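Local structure of adhesion G-protein coupled receptor G6 (Danio rerio, 6V55) at residues Asn689-Ser701 with Pro713-Lys725. The protein is an adhesion G-protein coupled receptor linked to myelination, whose calcium-binding extracellular region probably mediates cell adhesion and helps control signalling. Residues are numbered along the deposited sequence; the frame is centred on the assembly and turned at random.
Sequences NGLTLNSYVVASS and PVRIEIAHLEYQK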
ATOM      1  N   ASN A 689      38.601  16.763  31.917  1.00 39.60           N
ATOM      2  CA  ASN A 689      39.158  15.896  32.969  1.00 42.63           C
ATOM      3  C   ASN A 689      38.121  14.936  33.558  1.00 49.48           C
ATOM      4  O   ASN A 689      38.041  14.724  34.773  1.00 51.52           O
ATOM      5  CB  ASN A 689      39.830  16.709  34.071  1.00 39.60           C
ATOM      6  CG  ASN A 689      40.866  15.918  34.793  1.00 37.87           C
ATOM      7  OD1 ASN A 689      41.371  14.925  34.265  1.00 36.23           O
ATOM      8  ND2 ASN A 689      41.168  16.313  36.016  1.00 42.66           N
ATOM      9  N   GLY A 690      37.299  14.362  32.689  1.00 54.43           N
ATOM     10  CA  GLY A 690      36.311  13.417  33.145  1.00 58.37           C
ATOM     11  C   GLY A 690      35.093  14.010  33.815  1.00 60.92           C
ATOM     12  O   GLY A 690      34.273  13.250  34.341  1.00 65.81           O
ATOM     13  N   LEU A 691      34.944  15.335  33.827  1.00 56.25           N
ATOM     14  CA  LEU A 691      33.740  15.944  34.375  1.00 50.40           C
ATOM     15  C   LEU A 691      32.626  15.781  33.352  1.00 49.58           C
ATOM     16  O   LEU A 691      32.819  16.095  32.174  1.00 50.84           O
ATOM     17  CB  LEU A 691      33.970  17.431  34.688  1.00 44.50           C
ATOM     18  CG  LEU A 691      34.717  17.953  35.940  1.00 37.40           C
ATOM     19  CD1 LEU A 691      34.900  19.488  35.911  1.00 31.96           C
ATOM     20  CD2 LEU A 691      34.064  17.532  37.250  1.00 34.03           C
ATOM     21  N   THR A 692      31.476  15.259  33.777  1.00 49.04           N
ATOM     22  CA  THR A 692      30.328  15.136  32.880  1.00 45.69           C
ATOM     23  C   THR A 692      29.398  16.324  33.097  1.00 43.31           C
ATOM     24  O   THR A 692      29.288  16.839  34.215  1.00 44.83           O
ATOM     25  CB  THR A 692      29.567  13.811  33.079  1.00 44.22           C
ATOM     26  OG1 THR A 692      28.747  13.867  34.256  1.00 41.05           O
ATOM     27  CG2 THR A 692      30.537  12.609  33.172  1.00 45.00           C
ATOM     28  N   LEU A 693      28.773  16.795  32.018  1.00 40.72           N
ATOM     29  CA  LEU A 693      27.832  17.912  32.115  1.00 37.49           C
ATOM     30  C   LEU A 693      26.488  17.370  32.587  1.00 40.24           C
ATOM     31  O   LEU A 693      25.778  16.692  31.832  1.00 39.76           O
ATOM     32  CB  LEU A 693      27.693  18.639  30.776  1.00 30.35           C
ATOM     33  CG  LEU A 693      26.568  19.684  30.627  1.00 23.65           C
ATOM     34  CD1 LEU A 693      26.873  20.996  31.346  1.00 20.93           C
ATOM     35  CD2 LEU A 693      26.250  19.936  29.167  1.00 21.09           C
ATOM     36  N   ASN A 694      26.137  17.654  33.835  1.00 42.84           N
ATOM     37  CA  ASN A 694      24.876  17.199  34.399  1.00 50.25           C
ATOM     38  C   ASN A 694      23.959  18.403  34.610  1.00 49.97           C
ATOM     39  O   ASN A 694      23.634  18.802  35.735  1.00 54.43           O
ATOM     40  CB  ASN A 694      25.135  16.403  35.690  1.00 58.56           C
ATOM     41  CG  ASN A 694      23.881  15.721  36.224  1.00 65.39           C
ATOM     42  OD1 ASN A 694      23.223  16.229  37.135  1.00 67.33           O
ATOM     43  ND2 ASN A 694      23.525  14.586  35.629  1.00 68.01           N
ATOM     44  N   SER A 695      23.520  18.974  33.491  1.00 43.91           N
ATOM     45  CA  SER A 695      22.719  20.188  33.513  1.00 38.05           C
ATOM     46  C   SER A 695      21.999  20.359  32.187  1.00 34.74           C
ATOM     47  O   SER A 695      22.387  19.787  31.168  1.00 38.99           O
ATOM     48  CB  SER A 695      23.588  21.413  33.762  1.00 35.87           C
ATOM     49  OG  SER A 695      22.781  22.507  34.118  1.00 38.13           O
ATOM     50  N   TYR A 696      20.961  21.185  32.203  1.00 26.17           N
ATOM     51  CA  TYR A 696      20.534  21.793  30.959  1.00 22.11           C
ATOM     52  C   TYR A 696      21.487  22.933  30.629  1.00 25.87           C
ATOM     53  O   TYR A 696      22.255  23.389  31.476  1.00 31.17           O
ATOM     54  CB  TYR A 696      19.100  22.295  31.074  1.00 20.02           C
ATOM     55  CG  TYR A 696      18.137  21.175  31.346  1.00 26.20           C
ATOM     56  CD1 TYR A 696      17.689  20.367  30.307  1.00 31.73           C
ATOM     57  CD2 TYR A 696      17.692  20.895  32.641  1.00 26.46           C
ATOM     58  CE1 TYR A 696      16.808  19.316  30.543  1.00 30.66           C
ATOM     59  CE2 TYR A 696      16.810  19.840  32.887  1.00 25.45           C
ATOM     60  CZ  TYR A 696      16.376  19.063  31.825  1.00 28.34           C
ATOM     61  OH  TYR A 696      15.515  18.015  32.030  1.00 32.52           O
ATOM     62  N   VAL A 697      21.464  23.393  29.386  1.00 23.18           N
ATOM     63  CA  VAL A 697      22.255  24.561  29.016  1.00 20.37           C
ATOM     64  C   VAL A 697      21.301  25.707  28.750  1.00 23.35           C
ATOM     65  O   VAL A 697      20.383  25.585  27.926  1.00 25.63           O
ATOM     66  CB  VAL A 697      23.145  24.295  27.802  1.00 18.10           C
ATOM     67  CG1 VAL A 697      24.041  25.490  27.588  1.00 14.52           C
ATOM     68  CG2 VAL A 697      23.968  23.057  28.055  1.00 23.36           C
ATOM     69  N   VAL A 698      21.502  26.810  29.457  1.00 20.96           N
ATOM     70  CA  VAL A 698      20.716  28.013  29.255  1.00 17.93           C
ATOM     71  C   VAL A 698      21.650  29.105  28.749  1.00 17.07           C
ATOM     72  O   VAL A 698      22.806  29.202  29.180  1.00 21.46           O
ATOM     73  CB  VAL A 698      19.961  28.415  30.547  1.00 18.70           C
ATOM     74  CG1 VAL A 698      20.887  28.681  31.748  1.00 21.23           C
ATOM     75  CG2 VAL A 698      19.024  29.569  30.312  1.00 18.86           C
ATOM     76  N   ALA A 699      21.186  29.862  27.756  1.00 13.57           N
ATOM     77  CA  ALA A 699      21.940  31.000  27.260  1.00 13.61           C
ATOM     78  C   ALA A 699      21.154  32.299  27.404  1.00 17.81           C
ATOM     79  O   ALA A 699      19.914  32.300  27.438  1.00 17.19           O
ATOM     80  CB  ALA A 699      22.361  30.808  25.802  1.00 11.91           C
ATOM     81  N   SER A 700      21.892  33.407  27.500  1.00 16.83           N
ATOM     82  CA  SER A 700      21.289  34.732  27.495  1.00 13.40           C
ATOM     83  C   SER A 700      22.299  35.743  26.994  1.00 14.68           C
ATOM     84  O   SER A 700      23.506  35.540  27.136  1.00 21.68           O
ATOM     85  CB  SER A 700      20.801  35.150  28.878  1.00 16.82           C
ATOM     86  OG  SER A 700      19.908  36.246  28.766  1.00 21.52           O
ATOM     87  N   SER A 701      21.790  36.832  26.411  1.00 14.04           N
ATOM     88  CA  SER A 701      22.612  37.953  25.955  1.00 19.42           C
ATOM     89  C   SER A 701      21.694  39.149  25.769  1.00 21.63           C
ATOM     90  O   SER A 701      20.467  39.024  25.810  1.00 23.78           O
ATOM     91  CB  SER A 701      23.344  37.657  24.637  1.00 22.60           C
ATOM     92  OG  SER A 701      22.440  37.698  23.540  1.00 27.05           O
ATOM     93  N   PRO A 713      26.869  40.222  39.878  1.00 35.42           N
ATOM     94  CA  PRO A 713      26.835  39.120  38.916  1.00 32.44           C
ATOM     95  C   PRO A 713      25.440  38.843  38.366  1.00 34.08           C
ATOM     96  O   PRO A 713      24.428  39.328  38.867  1.00 38.82           O
ATOM     97  CB  PRO A 713      27.336  37.933  39.738  1.00 32.40           C
ATOM     98  CG  PRO A 713      26.901  38.257  41.142  1.00 31.77           C
ATOM     99  CD  PRO A 713      27.008  39.747  41.268  1.00 32.66           C
ATOM    100  N   VAL A 714      25.425  38.070  37.280  1.00 30.42           N
ATOM    101  CA  VAL A 714      24.212  37.449  36.768  1.00 28.30           C
ATOM    102  C   VAL A 714      23.940  36.197  37.582  1.00 30.25           C
ATOM    103  O   VAL A 714      24.816  35.335  37.719  1.00 31.88           O
ATOM    104  CB  VAL A 714      24.374  37.101  35.281  1.00 24.49           C
ATOM    105  CG1 VAL A 714      23.050  36.718  34.677  1.00 24.72           C
ATOM    106  CG2 VAL A 714      24.946  38.274  34.538  1.00 23.66           C
ATOM    107  N   ARG A 715      22.732  36.079  38.118  1.00 28.40           N
ATOM    108  CA  ARG A 715      22.341  34.860  38.817  1.00 30.71           C
ATOM    109  C   ARG A 715      21.796  33.881  37.782  1.00 30.35           C
ATOM    110  O   ARG A 715      20.715  34.091  37.226  1.00 34.05           O
ATOM    111  CB  ARG A 715      21.313  35.165  39.905  1.00 33.45           C
ATOM    112  CG  ARG A 715      21.178  34.097  40.987  1.00 35.84           C
ATOM    113  CD  ARG A 715      19.867  34.289  41.715  1.00 40.82           C
ATOM    114  NE  ARG A 715      19.604  33.285  42.743  1.00 48.76           N
ATOM    115  CZ  ARG A 715      18.803  32.229  42.580  1.00 53.07           C
ATOM    116  NH1 ARG A 715      18.178  32.019  41.421  1.00 48.03           N
ATOM    117  NH2 ARG A 715      18.620  31.384  43.591  1.00 58.31           N
ATOM    118  N   ILE A 716      22.556  32.825  37.500  1.00 26.88           N
ATOM    119  CA  ILE A 716      22.132  31.762  36.593  1.00 25.61           C
ATOM    120  C   ILE A 716      21.857  30.526  37.433  1.00 31.11           C
ATOM    121  O   ILE A 716      22.775  29.972  38.049  1.00 37.01           O
ATOM    122  CB  ILE A 716      23.201  31.452  35.532  1.00 23.69           C
ATOM    123  CG1 ILE A 716      23.684  32.729  34.827  1.00 23.50           C
ATOM    124  CG2 ILE A 716      22.737  30.332  34.581  1.00 17.61           C
ATOM    125  CD1 ILE A 716      22.894  33.122  33.634  1.00 22.93           C
ATOM    126  N   GLU A 717      20.607  30.089  37.459  1.00 31.11           N
ATOM    127  CA  GLU A 717      20.220  28.881  38.181  1.00 36.39           C
ATOM    128  C   GLU A 717      19.768  27.861  37.155  1.00 30.87           C
ATOM    129  O   GLU A 717      18.865  28.149  36.369  1.00 30.15           O
ATOM    130  CB  GLU A 717      19.098  29.163  39.191  1.00 45.01           C
ATOM    131  CG  GLU A 717      18.343  27.917  39.689  1.00 51.99           C
ATOM    132  CD  GLU A 717      17.107  28.257  40.524  1.00 60.33           C
ATOM    133  OE1 GLU A 717      17.149  29.267  41.273  1.00 63.89           O
ATOM    134  OE2 GLU A 717      16.096  27.513  40.425  1.00 61.37           O
ATOM    135  N   ILE A 718      20.417  26.697  37.119  1.00 27.19           N
ATOM    136  CA  ILE A 718      20.001  25.625  36.217  1.00 29.38           C
ATOM    137  C   ILE A 718      19.697  24.380  37.037  1.00 34.38           C
ATOM    138  O   ILE A 718      20.438  24.039  37.966  1.00 37.34           O
ATOM    139  CB  ILE A 718      21.041  25.296  35.118  1.00 26.11           C
ATOM    140  CG1 ILE A 718      21.816  26.528  34.660  1.00 20.78           C
ATOM    141  CG2 ILE A 718      20.334  24.736  33.908  1.00 26.52           C
ATOM    142  CD1 ILE A 718      22.970  26.217  33.783  1.00 20.30           C
ATOM    143  N   ALA A 719      18.600  23.710  36.689  1.00 36.61           N
ATOM    144  CA  ALA A 719      18.247  22.431  37.285  1.00 34.81           C
ATOM    145  C   ALA A 719      19.164  21.336  36.768  1.00 39.12           C
ATOM    146  O   ALA A 719      19.553  21.338  35.597  1.00 41.33           O
ATOM    147  CB  ALA A 719      16.800  22.077  36.964  1.00 28.38           C
ATOM    148  N   HIS A 720      19.507  20.396  37.648  1.00 40.57           N
ATOM    149  CA  HIS A 720      20.343  19.266  37.274  1.00 38.87           C
ATOM    150  C   HIS A 720      19.565  18.279  36.415  1.00 40.63           C
ATOM    151  O   HIS A 720      18.330  18.256  36.405  1.00 43.11           O
ATOM    152  CB  HIS A 720      20.855  18.545  38.510  1.00 39.59           C
ATOM    153  CG  HIS A 720      21.656  19.412  39.421  1.00 48.04           C
ATOM    154  ND1 HIS A 720      21.774  19.159  40.770  1.00 52.99           N
ATOM    155  CD2 HIS A 720      22.386  20.525  39.180  1.00 49.94           C
ATOM    156  CE1 HIS A 720      22.547  20.077  41.322  1.00 52.70           C
ATOM    157  NE2 HIS A 720      22.936  20.914  40.378  1.00 50.86           N
ATOM    158  N   LEU A 721      20.308  17.454  35.677  1.00 38.59           N
ATOM    159  CA  LEU A 721      19.658  16.355  34.981  1.00 34.71           C
ATOM    160  C   LEU A 721      19.359  15.209  35.941  1.00 43.83           C
ATOM    161  O   LEU A 721      18.251  14.664  35.934  1.00 50.20           O
ATOM    162  CB  LEU A 721      20.523  15.888  33.813  1.00 28.52           C
ATOM    163  CG  LEU A 721      20.694  16.911  32.684  1.00 28.50           C
ATOM    164  CD1 LEU A 721      21.710  16.464  31.643  1.00 28.40           C
ATOM    165  CD2 LEU A 721      19.384  17.182  32.011  1.00 31.32           C
ATOM    166  N   GLU A 722      20.322  14.844  36.787  1.00 47.24           N
ATOM    167  CA  GLU A 722      20.159  13.780  37.767  1.00 52.72           C
ATOM    168  C   GLU A 722      20.414  14.303  39.174  1.00 57.65           C
ATOM    169  O   GLU A 722      21.080  15.322  39.368  1.00 60.18           O
ATOM    170  CB  GLU A 722      21.111  12.612  37.494  1.00 56.76           C
ATOM    171  CG  GLU A 722      21.197  12.186  36.050  1.00 63.29           C
ATOM    172  CD  GLU A 722      22.242  11.121  35.850  1.00 71.27           C
ATOM    173  OE1 GLU A 722      22.919  11.151  34.796  1.00 72.20           O
ATOM    174  OE2 GLU A 722      22.378  10.258  36.754  1.00 75.24           O
ATOM    175  N   TYR A 723      19.871  13.583  40.154  1.00 61.73           N
ATOM    176  CA  TYR A 723      20.123  13.858  41.562  1.00 65.18           C
ATOM    177  C   TYR A 723      21.586  13.578  41.893  1.00 64.03           C
ATOM    178  O   TYR A 723      22.220  12.697  41.305  1.00 61.97           O
ATOM    179  CB  TYR A 723      19.192  12.998  42.435  1.00 72.94           C
ATOM    180  CG  TYR A 723      19.217  13.264  43.938  1.00 79.22           C
ATOM    181  CD1 TYR A 723      18.342  14.188  44.518  1.00 81.92           C
ATOM    182  CD2 TYR A 723      20.088  12.556  44.784  1.00 80.48           C
ATOM    183  CE1 TYR A 723      18.354  14.424  45.896  1.00 83.76           C
ATOM    184  CE2 TYR A 723      20.110  12.787  46.150  1.00 82.64           C
ATOM    185  CZ  TYR A 723      19.245  13.717  46.701  1.00 84.11           C
ATOM    186  OH  TYR A 723      19.275  13.930  48.060  1.00 84.78           O
ATOM    187  N   GLN A 724      22.126  14.352  42.837  1.00 67.64           N
ATOM    188  CA  GLN A 724      23.494  14.136  43.310  1.00 70.69           C
ATOM    189  C   GLN A 724      23.587  14.667  44.737  1.00 77.32           C
ATOM    190  O   GLN A 724      23.741  15.875  44.928  1.00 79.72           O
ATOM    191  CB  GLN A 724      24.511  14.814  42.401  1.00 64.95           C
ATOM    192  CG  GLN A 724      25.905  14.221  42.503  1.00 63.72           C
ATOM    193  CD  GLN A 724      26.134  13.121  41.491  1.00 62.77           C
ATOM    194  OE1 GLN A 724      25.195  12.663  40.831  1.00 58.93           O
ATOM    195  NE2 GLN A 724      27.387  12.685  41.359  1.00 64.37           N
ATOM    196  N   LYS A 725      23.516  13.763  45.717  1.00 79.64           N
ATOM    197  CA  LYS A 725      23.595  14.152  47.121  1.00 81.80           C
ATOM    198  C   LYS A 725      25.008  14.607  47.469  1.00 79.28           C
ATOM    199  O   LYS A 725      25.974  13.866  47.258  1.00 78.68           O
ATOM    200  CB  LYS A 725      23.187  12.990  48.025  1.00 84.66           C
TER
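Leu-721 sets its CD2 methyl over one face of the Tyr-696 ring, a CH-pi contact with CD2 3.6 Å from the ring centroid and displaced toward the rim; Phe-676 also meets this ring, the two planes at about 35°. This is the beta sandwich of the GAIN domain, which carries the GPS motif; the contact joins the sheet of strand 697-701 to that of strand 714-719. The carbonyl of Ala-719 approaches the tyrosine ring obliquely. A peptide of another chain, probably the tethered agonist cut off at the GPS, pairs antiparallel with Val-698 and Ala-699, extending the first sheet.

Next comes the Asn-694 amide. With CG anti to the backbone N (chi1 -172°), OD1 reaches across to 713-725 and accepts a bond from Glu-722 N at 3.2 Å, straight at the hydrogen (167°), though the N-H comes in almost side-on to the C=O and somewhat out of its plane. Its ND2 lies 3.4 Å from Glu-722 CG. An alanine here would probably leave Glu-722 N without this acceptor and free the loop after His-720 to shift. The imidazole of His-720 is held by Thr-761 and Ser-758.

Deeper between the sheets, Val-698 CG1 bridges two isoleucines, 3.7 Å from Ile-718 CG1 and 3.8 Å from Ile-716 CG2. Ser-695 OG, 3.3 Å from Ile-718 CG2, bonds in plane to a lone pair of Tyr-696 O at 2.8 Å.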